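Local coordinates for DNA ligase (Archaeoglobus fulgidus, PDB 3GDE), which probably seals nicks in double-stranded DNA during replication, recombination and repair, using ATP to form a covalent enzyme-AMP intermediate, at residues Ile224-Met229 with Arg257-Trp262; Met228-Val233 with Tyr270-Glu275; Pro294-Asp299 with Leu343-Glu348. All coordinates share one frame; numbering follows the deposited sequence.

Overall arrangement
All three contacts are mostly buried, yet the centre of interaction 2 lies about 10 Å from that of the chain and that of interaction 3 about 24 Å, with exposed Asp346 at its edge. Interactions 1 and 2 both use the run around Met228 and Met229 and have centres about 8 Å apart; their second segments are strand 256-262 and a run from its neighbour 268-271 into the following turn. Strand 296-306, on the other flank of 256-262, carries interaction 3. Strand side chains grip loop backbone in interaction 1, a methionine, a leucine and an arginine meet beside a phosphate in interaction 2, and backbone pairing dominates interaction 3. Asp299 joins interactions 1 and 3 by salt-bridging Arg257.

Interaction 1 of 3, residues Ile224-Met229 with Arg257-Trp262; sequences IPVRMM and RVQVHW
Pro225 and Gln259 face each other with their CA atoms 7.5 Å apart, too far for direct backbone pairing, and the irregular run 224-229 heads 143° away from the direction of strand 257-262. Side chains of the strand therefore span the interval. Gln259, fully extended, brings its amide to Val226: Val226 N donates to Gln259 OE1 at 3.0 Å, nearly straight (167°) and on a lone pair in the carbonyl plane. Beside it Gln259 NE2 returns a bond to Val226 O at 2.9 Å, tilted from the amide plane. His261 NE2 also donates to Gln259 OE1 (2.8 Å), so three bonds fix which way round the amide sits, while His261 CE1 rests near Ile224 O. Strand 256-262 belongs to the adenylation domain, and Arg257 ends the KFDGSR motif that starts with the predicted adenylated Lys252; it is itself a predicted ATP-binding residue. The extended Arg257 chain reaches Met229 O end-on, with Arg257 NH1 at 2.7 Å and NH2 at 3.0 Å, the oxygen lying near the guanidinium plane. Arg257 NH2 also forms a salt bridge with Asp299. Met228 runs past Arg257 in the opposite direction, its CB over one guanidinium face, 3.6 Å from Arg257 NH2. Because Met228 CG stands anti to the carbonyl carbon (chi1 -63°) and the chain then stays extended, its CE ends 3.6 Å from Val258 C.

Interaction 2 of 3, residues Met228-Val233 with Tyr270-Glu275; sequences MMLAQV and YSRRLE. With PO4 (phosphate ion), chain B.
Met228, Arg272 and Leu230 carry most of this contact, which joins residues 228-230 to the type I beta turn Ser271-Leu274 in the adenylation domain. Met228 directs its tip at the turn's backbone: CE stops 3.4 Å from Ser271 O, and SD lies 3.8 Å from Arg272 CA. Arg272, a predicted ATP-binding residue, is bent at its second and third torsions (70° and -108°), which brings its guanidinium across Leu230 at about a right angle. Leu230 CD2 sits over one face, 3.6 Å from Arg272 NH1, while Arg273 CZ lies over the centre of the opposite face, 3.8 Å from Arg272 CZ. At the edge a phosphate ion, probably from the crystallisation liquor, brings O4 within 2.7 Å of Arg272 NH1 and accepts a weak bond from it through O1; Lys420 and Arg414 bind the same ion. Arg272 NE, by contrast, is buried without a polar partner. With a serine in place of Arg272, the phosphate would probably lose one of its positive neighbours, and Leu230 CD2 and the Arg273 guanidinium the flat group between them. One water spans the backbones, accepting from Met228 N and donating to Arg272 O at 2.9 Å.

Interaction 3 of 3, residues Pro294-Asp299 with Leu343-Glu348; sequences PGVILD and LYHDGE
In a short antiparallel pairing of the adenylation domain, Val296-His345 is the non-hydrogen-bonded and Ile297-Tyr344 the hydrogen-bonded pair, and the two backbones run almost exactly opposite (173°). A classic beta bulge adjoins these pairs, Leu343 and Tyr344 both facing Ile297, and a G1 bulge at Gly295 and Val296 opposite Trp262 distorts the other flank of the strand. Of the backbone bonds, Leu343 N to Ile297 O is short at 2.8 Å and almost straight (175°), whereas Tyr344 N reaches the same oxygen only weakly, at 3.5 Å. Ile297 N donates to Tyr344 O at 3.0 Å, and Asp346 N closes the pairing on Gly295 O. A CA-H...O contact from Val296 CA to Tyr344 O (3.1 Å) adds to these. Gly295 has backbone angles that by themselves call for glycine, and a CB there would probably clash with Asp346 OD1. The apolar contacts lie mainly on the face of Ile297 and Tyr344, where Ile297 CD1 comes within 3.4 Å of Tyr344 CB. Tyr344 CG stands anti to the backbone N (chi1 -170°), placing the ring so that its CD1 edge meets Gly295 O at 3.5 Å. Leu343 CD2 touches Asp299 CG; the Asp299 carboxylate bonds to Arg257 and Tyr409. On the face of Val296 and His345, Val296 CG1 approaches the edge of the imidazole, 4.1 Å from His345 CD2.

Interaction 1 of 3, residues Ile224-Met229 with Arg257-Trp262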
loop_
_atom_site.group_PDB
_atom_site.type_symbol
_atom_site.label_atom_id
_atom_site.label_comp_id
_atom_site.label_asym_id
_atom_site.label_seq_id
_atom_site.Cartn_x
_atom_site.Cartn_y
_atom_site.Cartn_z
ATOM N N ILE A 224 8.158 -5.126 -13.953
ATOM C CA ILE A 224 6.794 -4.992 -13.444
ATOM C C ILE A 224 6.622 -5.884 -12.214
ATOM O O ILE A 224 6.716 -7.112 -12.310
ATOM C CB ILE A 224 5.710 -5.230 -14.539
ATOM C CG1 ILE A 224 5.747 -4.072 -15.545
ATOM C CG2 ILE A 224 4.309 -5.346 -13.913
ATOM C CD1 ILE A 224 4.995 -4.316 -16.817
ATOM N N PRO A 225 6.380 -5.257 -11.049
ATOM C CA PRO A 225 6.390 -5.974 -9.781
ATOM C C PRO A 225 5.248 -6.954 -9.671
ATOM O O PRO A 225 4.143 -6.698 -10.157
ATOM C CB PRO A 225 6.227 -4.858 -8.742
ATOM C CG PRO A 225 5.506 -3.782 -9.480
ATOM C CD PRO A 225 6.068 -3.828 -10.865
ATOM N N VAL A 226 5.539 -8.080 -9.042
ATOM C CA VAL A 226 4.524 -9.055 -8.719
ATOM C C VAL A 226 4.288 -9.090 -7.208
ATOM O O VAL A 226 5.217 -8.916 -6.405
ATOM C CB VAL A 226 4.763 -10.443 -9.421
ATOM C CG1 VAL A 226 6.023 -10.439 -10.302
ATOM C CG2 VAL A 226 4.707 -11.635 -8.447
ATOM N N ARG A 227 3.023 -9.247 -6.833
ATOM C CA ARG A 227 2.640 -9.269 -5.435
ATOM C C ARG A 227 3.330 -10.442 -4.761
ATOM O O ARG A 227 3.252 -11.574 -5.241
ATOM C CB ARG A 227 1.131 -9.395 -5.302
ATOM C CG ARG A 227 0.578 -8.634 -4.144
ATOM C CD ARG A 227 0.604 -7.146 -4.409
ATOM N NE ARG A 227 -0.697 -6.638 -4.836
ATOM C CZ ARG A 227 -1.694 -6.356 -4.005
ATOM N NH1 ARG A 227 -1.553 -6.545 -2.700
ATOM N NH2 ARG A 227 -2.841 -5.900 -4.478
ATOM N N MET A 228 4.031 -10.168 -3.670
ATOM C CA MET A 228 4.811 -11.210 -3.009
ATOM C C MET A 228 3.930 -12.286 -2.373
ATOM O O MET A 228 2.831 -12.001 -1.885
ATOM C CB MET A 228 5.740 -10.596 -1.963
ATOM C CG MET A 228 6.778 -9.668 -2.552
ATOM S SD MET A 228 7.374 -8.589 -1.268
ATOM C CE MET A 228 8.690 -7.720 -2.133
ATOM N N MET A 229 4.409 -13.521 -2.400
ATOM C CA MET A 229 3.763 -14.601 -1.650
ATOM C C MET A 229 3.979 -14.351 -0.162
ATOM O O MET A 229 5.084 -14.011 0.258
ATOM C CB MET A 229 4.331 -15.963 -2.059
ATOM C CG MET A 229 3.675 -17.145 -1.381
ATOM S SD MET A 229 4.211 -18.675 -2.130
ATOM C CE MET A 229 3.164 -19.854 -1.274
ATOM N N ARG A 257 11.791 -6.988 3.209
ATOM C CA ARG A 257 11.592 -7.765 2.007
ATOM C C ARG A 257 11.647 -6.897 0.737
ATOM O O ARG A 257 11.143 -5.770 0.703
ATOM C CB ARG A 257 10.289 -8.532 2.088
ATOM C CG ARG A 257 10.262 -9.702 1.142
ATOM C CD ARG A 257 9.184 -10.676 1.500
ATOM N NE ARG A 257 8.946 -11.602 0.408
ATOM C CZ ARG A 257 7.927 -12.453 0.366
ATOM N NH1 ARG A 257 7.044 -12.491 1.366
ATOM N NH2 ARG A 257 7.784 -13.255 -0.681
ATOM N N VAL A 258 12.302 -7.421 -0.284
ATOM C CA VAL A 258 12.397 -6.754 -1.570
ATOM C C VAL A 258 12.246 -7.748 -2.713
ATOM O O VAL A 258 12.356 -8.979 -2.535
ATOM C CB VAL A 258 13.739 -5.972 -1.770
ATOM C CG1 VAL A 258 13.880 -4.864 -0.755
ATOM C CG2 VAL A 258 14.947 -6.917 -1.773
ATOM N N GLN A 259 11.990 -7.190 -3.888
ATOM C CA GLN A 259 11.920 -7.967 -5.107
ATOM C C GLN A 259 12.824 -7.299 -6.150
ATOM O O GLN A 259 12.698 -6.110 -6.436
ATOM C CB GLN A 259 10.470 -8.053 -5.564
ATOM C CG GLN A 259 10.229 -8.994 -6.702
ATOM C CD GLN A 259 8.785 -9.009 -7.103
ATOM O OE1 GLN A 259 8.374 -8.272 -7.996
ATOM N NE2 GLN A 259 7.991 -9.822 -6.419
ATOM N N VAL A 260 13.746 -8.076 -6.695
ATOM C CA VAL A 260 14.804 -7.553 -7.559
ATOM C C VAL A 260 14.608 -8.040 -8.992
ATOM O O VAL A 260 14.479 -9.245 -9.234
ATOM C CB VAL A 260 16.206 -7.955 -7.015
ATOM C CG1 VAL A 260 17.308 -7.673 -8.042
ATOM C CG2 VAL A 260 16.486 -7.228 -5.699
ATOM N N HIS A 261 14.573 -7.087 -9.924
ATOM C CA HIS A 261 14.349 -7.366 -11.340
ATOM C C HIS A 261 15.585 -6.988 -12.173
ATOM O O HIS A 261 16.080 -5.861 -12.076
ATOM C CB HIS A 261 13.144 -6.568 -11.846
ATOM C CG HIS A 261 11.847 -6.937 -11.201
ATOM N ND1 HIS A 261 10.837 -7.581 -11.882
ATOM C CD2 HIS A 261 11.385 -6.734 -9.945
ATOM C CE1 HIS A 261 9.810 -7.766 -11.072
ATOM N NE2 HIS A 261 10.117 -7.261 -9.891
ATOM N N TRP A 262 16.051 -7.919 -13.003
ATOM C CA TRP A 262 17.319 -7.758 -13.741
ATOM C C TRP A 262 17.623 -8.969 -14.642
ATOM O O TRP A 262 17.547 -10.094 -14.161
ATOM C CB TRP A 262 18.445 -7.608 -12.696
ATOM C CG TRP A 262 19.838 -8.008 -13.137
ATOM C CD1 TRP A 262 20.435 -9.227 -12.974
ATOM C CD2 TRP A 262 20.803 -7.174 -13.786
ATOM N NE1 TRP A 262 21.715 -9.204 -13.483
ATOM C CE2 TRP A 262 21.965 -7.958 -13.991
ATOM C CE3 TRP A 262 20.802 -5.842 -14.214
ATOM C CZ2 TRP A 262 23.115 -7.449 -14.612
ATOM C CZ3 TRP A 262 21.950 -5.336 -14.826
ATOM C CH2 TRP A 262 23.087 -6.140 -15.020
#

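Interaction 2 of 3, residues Met228-Val233 with Tyr270-Glu275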
loop_
_atom_site.group_PDB
_atom_site.type_symbol
_atom_site.label_atom_id
_atom_site.label_comp_id
_atom_site.label_asym_id
_atom_site.label_seq_id
_atom_site.Cartn_x
_atom_site.Cartn_y
_atom_site.Cartn_z
ATOM N N MET A 228 4.031 -10.168 -3.670
ATOM C CA MET A 228 4.811 -11.210 -3.009
ATOM C C MET A 228 3.930 -12.286 -2.373
ATOM O O MET A 228 2.831 -12.001 -1.885
ATOM C CB MET A 228 5.740 -10.596 -1.963
ATOM C CG MET A 228 6.778 -9.668 -2.552
ATOM S SD MET A 228 7.374 -8.589 -1.268
ATOM C CE MET A 228 8.690 -7.720 -2.133
ATOM N N MET A 229 4.409 -13.521 -2.400
ATOM C CA MET A 229 3.763 -14.601 -1.650
ATOM C C MET A 229 3.979 -14.351 -0.162
ATOM O O MET A 229 5.084 -14.011 0.258
ATOM C CB MET A 229 4.331 -15.963 -2.059
ATOM C CG MET A 229 3.675 -17.145 -1.381
ATOM S SD MET A 229 4.211 -18.675 -2.130
ATOM C CE MET A 229 3.164 -19.854 -1.274
ATOM N N LEU A 230 2.926 -14.511 0.631
ATOM C CA LEU A 230 2.993 -14.199 2.059
ATOM C C LEU A 230 2.849 -15.437 2.935
ATOM O O LEU A 230 2.192 -16.398 2.544
ATOM C CB LEU A 230 1.910 -13.174 2.418
ATOM C CG LEU A 230 1.897 -11.837 1.670
ATOM C CD1 LEU A 230 0.699 -11.006 2.121
ATOM C CD2 LEU A 230 3.193 -11.072 1.887
ATOM N N ALA A 231 3.441 -15.400 4.131
ATOM C CA ALA A 231 3.368 -16.514 5.077
ATOM C C ALA A 231 2.415 -16.259 6.250
ATOM O O ALA A 231 2.241 -15.117 6.691
ATOM C CB ALA A 231 4.749 -16.853 5.590
ATOM N N GLN A 232 1.802 -17.333 6.742
ATOM C CA GLN A 232 1.003 -17.295 7.969
ATOM C C GLN A 232 1.883 -17.454 9.208
ATOM O O GLN A 232 2.935 -18.075 9.148
ATOM C CB GLN A 232 -0.051 -18.407 7.974
ATOM C CG GLN A 232 -1.243 -18.150 7.075
ATOM C CD GLN A 232 -2.257 -19.284 7.133
ATOM O OE1 GLN A 232 -2.288 -20.067 8.093
ATOM N NE2 GLN A 232 -3.101 -19.375 6.102
ATOM N N VAL A 233 1.448 -16.894 10.330
ATOM C CA VAL A 233 2.151 -17.119 11.587
ATOM C C VAL A 233 1.779 -18.513 12.112
ATOM O O VAL A 233 0.608 -18.831 12.261
ATOM C CB VAL A 233 1.868 -16.017 12.656
ATOM C CG1 VAL A 233 2.702 -16.264 13.919
ATOM C CG2 VAL A 233 2.148 -14.622 12.108
ATOM N N TYR A 270 11.887 -3.373 -5.765
ATOM C CA TYR A 270 10.626 -3.035 -5.124
ATOM C C TYR A 270 10.599 -3.511 -3.678
ATOM O O TYR A 270 11.115 -4.586 -3.355
ATOM C CB TYR A 270 9.454 -3.636 -5.899
ATOM C CG TYR A 270 9.339 -3.084 -7.293
ATOM C CD1 TYR A 270 8.724 -1.858 -7.523
ATOM C CD2 TYR A 270 9.858 -3.781 -8.382
ATOM C CE1 TYR A 270 8.632 -1.330 -8.810
ATOM C CE2 TYR A 270 9.768 -3.270 -9.672
ATOM C CZ TYR A 270 9.148 -2.041 -9.876
ATOM O OH TYR A 270 9.044 -1.527 -11.148
ATOM N N SER A 271 10.003 -2.704 -2.813
ATOM C CA SER A 271 9.858 -3.057 -1.408
ATOM C C SER A 271 8.649 -3.984 -1.187
ATOM O O SER A 271 7.995 -4.413 -2.142
ATOM C CB SER A 271 9.733 -1.787 -0.572
ATOM O OG SER A 271 8.527 -1.105 -0.882
ATOM N N ARG A 272 8.377 -4.304 0.077
ATOM C CA ARG A 272 7.266 -5.178 0.475
ATOM C C ARG A 272 5.931 -4.648 -0.036
ATOM O O ARG A 272 5.088 -5.425 -0.471
ATOM C CB ARG A 272 7.284 -5.367 2.015
ATOM C CG ARG A 272 6.005 -5.798 2.746
ATOM C CD ARG A 272 5.545 -7.238 2.511
ATOM N NE ARG A 272 4.366 -7.177 1.667
ATOM C CZ ARG A 272 3.112 -7.402 2.044
ATOM N NH1 ARG A 272 2.800 -7.795 3.271
ATOM N NH2 ARG A 272 2.162 -7.260 1.140
ATOM N N ARG A 273 5.765 -3.324 0.002
ATOM C CA ARG A 273 4.534 -2.673 -0.478
ATOM C C ARG A 273 4.687 -2.204 -1.926
ATOM O O ARG A 273 3.863 -1.435 -2.447
ATOM C CB ARG A 273 4.107 -1.495 0.421
ATOM C CG ARG A 273 4.520 -1.524 1.907
ATOM C CD ARG A 273 4.226 -2.815 2.692
ATOM N NE ARG A 273 2.828 -3.244 2.740
ATOM C CZ ARG A 273 2.323 -4.068 3.669
ATOM N NH1 ARG A 273 3.089 -4.545 4.646
ATOM N NH2 ARG A 273 1.043 -4.424 3.624
ATOM N N LEU A 274 5.754 -2.693 -2.561
ATOM C CA LEU A 274 6.073 -2.436 -3.952
ATOM C C LEU A 274 6.309 -0.957 -4.275
ATOM O O LEU A 274 5.880 -0.483 -5.317
ATOM C CB LEU A 274 5.039 -3.069 -4.903
ATOM C CG LEU A 274 4.763 -4.569 -4.767
ATOM C CD1 LEU A 274 3.681 -4.978 -5.740
ATOM C CD2 LEU A 274 6.011 -5.412 -4.982
ATOM N N GLU A 275 6.990 -0.245 -3.379
ATOM C CA GLU A 275 7.553 1.062 -3.701
ATOM C C GLU A 275 8.845 0.810 -4.461
ATOM O O GLU A 275 9.616 -0.085 -4.093
ATOM C CB GLU A 275 7.861 1.867 -2.430
ATOM C CG GLU A 275 8.332 3.313 -2.678
ATOM C CD GLU A 275 9.203 3.898 -1.545
ATOM O OE1 GLU A 275 9.240 3.317 -0.429
ATOM O OE2 GLU A 275 9.854 4.954 -1.772
HETATM P P PO4 B . 3.947 -9.593 6.144
HETATM O O1 PO4 B . 5.053 -9.202 5.185
HETATM O O2 PO4 B . 3.875 -11.097 6.161
HETATM O O3 PO4 B . 4.247 -9.101 7.542
HETATM O O4 PO4 B . 2.648 -9.008 5.663
HETATM O O HOH W 1 3.810 -7.381 -2.177
#

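Interaction 3 of 3, residues Pro294-Asp299 with Leu343-Glu348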
loop_
_atom_site.group_PDB
_atom_site.type_symbol
_atom_site.label_atom_id
_atom_site.label_comp_id
_atom_site.label_asym_id
_atom_site.label_seq_id
_atom_site.Cartn_x
_atom_site.Cartn_y
_atom_site.Cartn_z
ATOM N N PRO A 294 21.820 -12.243 -15.245
ATOM C CA PRO A 294 20.786 -11.397 -15.857
ATOM C C PRO A 294 19.573 -12.202 -16.315
ATOM O O PRO A 294 19.704 -13.382 -16.625
ATOM C CB PRO A 294 21.498 -10.793 -17.070
ATOM C CG PRO A 294 22.963 -10.920 -16.763
ATOM C CD PRO A 294 23.081 -12.196 -16.009
ATOM N N GLY A 295 18.408 -11.566 -16.347
ATOM C CA GLY A 295 17.173 -12.219 -16.806
ATOM C C GLY A 295 16.370 -12.876 -15.696
ATOM O O GLY A 295 15.693 -13.877 -15.927
ATOM N N VAL A 296 16.456 -12.318 -14.488
ATOM C CA VAL A 296 15.766 -12.883 -13.324
ATOM C C VAL A 296 14.904 -11.876 -12.559
ATOM O O VAL A 296 15.070 -10.650 -12.676
ATOM C CB VAL A 296 16.736 -13.607 -12.317
ATOM C CG1 VAL A 296 17.503 -14.731 -12.992
ATOM C CG2 VAL A 296 17.692 -12.624 -11.667
ATOM N N ILE A 297 13.969 -12.419 -11.783
ATOM C CA ILE A 297 13.251 -11.652 -10.778
ATOM C C ILE A 297 13.337 -12.460 -9.493
ATOM O O ILE A 297 12.872 -13.599 -9.422
ATOM C CB ILE A 297 11.788 -11.367 -11.178
ATOM C CG1 ILE A 297 11.761 -10.436 -12.379
ATOM C CG2 ILE A 297 11.013 -10.756 -9.991
ATOM C CD1 ILE A 297 10.501 -10.504 -13.179
ATOM N N LEU A 298 13.967 -11.859 -8.494
ATOM C CA LEU A 298 14.274 -12.553 -7.246
ATOM C C LEU A 298 13.496 -11.988 -6.069
ATOM O O LEU A 298 13.281 -10.780 -5.992
ATOM C CB LEU A 298 15.777 -12.443 -6.938
ATOM C CG LEU A 298 16.792 -12.943 -7.967
ATOM C CD1 LEU A 298 18.207 -12.744 -7.445
ATOM C CD2 LEU A 298 16.561 -14.400 -8.327
ATOM N N ASP A 299 13.103 -12.877 -5.160
ATOM C CA ASP A 299 12.587 -12.509 -3.846
ATOM C C ASP A 299 13.697 -12.579 -2.797
ATOM O O ASP A 299 14.383 -13.591 -2.676
ATOM C CB ASP A 299 11.449 -13.453 -3.437
ATOM C CG ASP A 299 10.074 -12.796 -3.492
ATOM O OD1 ASP A 299 9.869 -11.804 -4.255
ATOM O OD2 ASP A 299 9.185 -13.289 -2.754
ATOM N N LEU A 343 11.214 -15.832 -9.250
ATOM C CA LEU A 343 9.870 -15.848 -9.841
ATOM C C LEU A 343 9.977 -15.875 -11.358
ATOM O O LEU A 343 9.056 -16.290 -12.066
ATOM C CB LEU A 343 9.042 -14.627 -9.411
ATOM C CG LEU A 343 9.133 -13.940 -8.031
ATOM C CD1 LEU A 343 7.850 -13.138 -7.766
ATOM C CD2 LEU A 343 9.416 -14.877 -6.869
ATOM N N TYR A 344 11.125 -15.423 -11.842
ATOM C CA TYR A 344 11.365 -15.281 -13.256
ATOM C C TYR A 344 12.802 -15.654 -13.545
ATOM O O TYR A 344 13.726 -15.167 -12.901
ATOM C CB TYR A 344 11.095 -13.845 -13.674
ATOM C CG TYR A 344 11.086 -13.611 -15.161
ATOM C CD1 TYR A 344 12.277 -13.387 -15.859
ATOM C CD2 TYR A 344 9.881 -13.598 -15.876
ATOM C CE1 TYR A 344 12.275 -13.164 -17.233
ATOM C CE2 TYR A 344 9.865 -13.360 -17.260
ATOM C CZ TYR A 344 11.068 -13.147 -17.924
ATOM O OH TYR A 344 11.074 -12.925 -19.279
ATOM N N HIS A 345 12.970 -16.542 -14.510
ATOM C CA HIS A 345 14.281 -16.976 -14.961
ATOM C C HIS A 345 14.129 -17.274 -16.444
ATOM O O HIS A 345 13.757 -18.388 -16.838
ATOM C CB HIS A 345 14.733 -18.204 -14.173
ATOM C CG HIS A 345 15.988 -18.829 -14.693
ATOM N ND1 HIS A 345 15.981 -19.894 -15.569
ATOM C CD2 HIS A 345 17.290 -18.538 -14.463
ATOM C CE1 HIS A 345 17.226 -20.233 -15.854
ATOM N NE2 HIS A 345 18.040 -19.426 -15.195
ATOM N N ASP A 346 14.390 -16.243 -17.247
ATOM C CA ASP A 346 14.017 -16.196 -18.666
ATOM C C ASP A 346 12.640 -16.825 -18.932
ATOM O O ASP A 346 12.499 -17.825 -19.648
ATOM C CB ASP A 346 15.133 -16.770 -19.548
ATOM C CG ASP A 346 16.395 -15.919 -19.497
ATOM O OD1 ASP A 346 16.307 -14.706 -19.818
ATOM O OD2 ASP A 346 17.467 -16.455 -19.124
ATOM N N GLY A 347 11.629 -16.201 -18.331
ATOM C CA GLY A 347 10.268 -16.712 -18.328
ATOM C C GLY A 347 9.811 -16.976 -16.905
ATOM O O GLY A 347 10.629 -17.245 -16.017
ATOM N N GLU A 348 8.499 -16.890 -16.696
ATOM C CA GLU A 348 7.863 -17.252 -15.430
ATOM C C GLU A 348 8.359 -18.605 -14.958
ATOM O O GLU A 348 8.582 -19.504 -15.781
ATOM C CB GLU A 348 6.355 -17.355 -15.610
ATOM C CG GLU A 348 5.630 -16.043 -15.675
ATOM C CD GLU A 348 4.120 -16.214 -15.593
ATOM O OE1 GLU A 348 3.617 -17.349 -15.718
ATOM O OE2 GLU A 348 3.425 -15.204 -15.400
#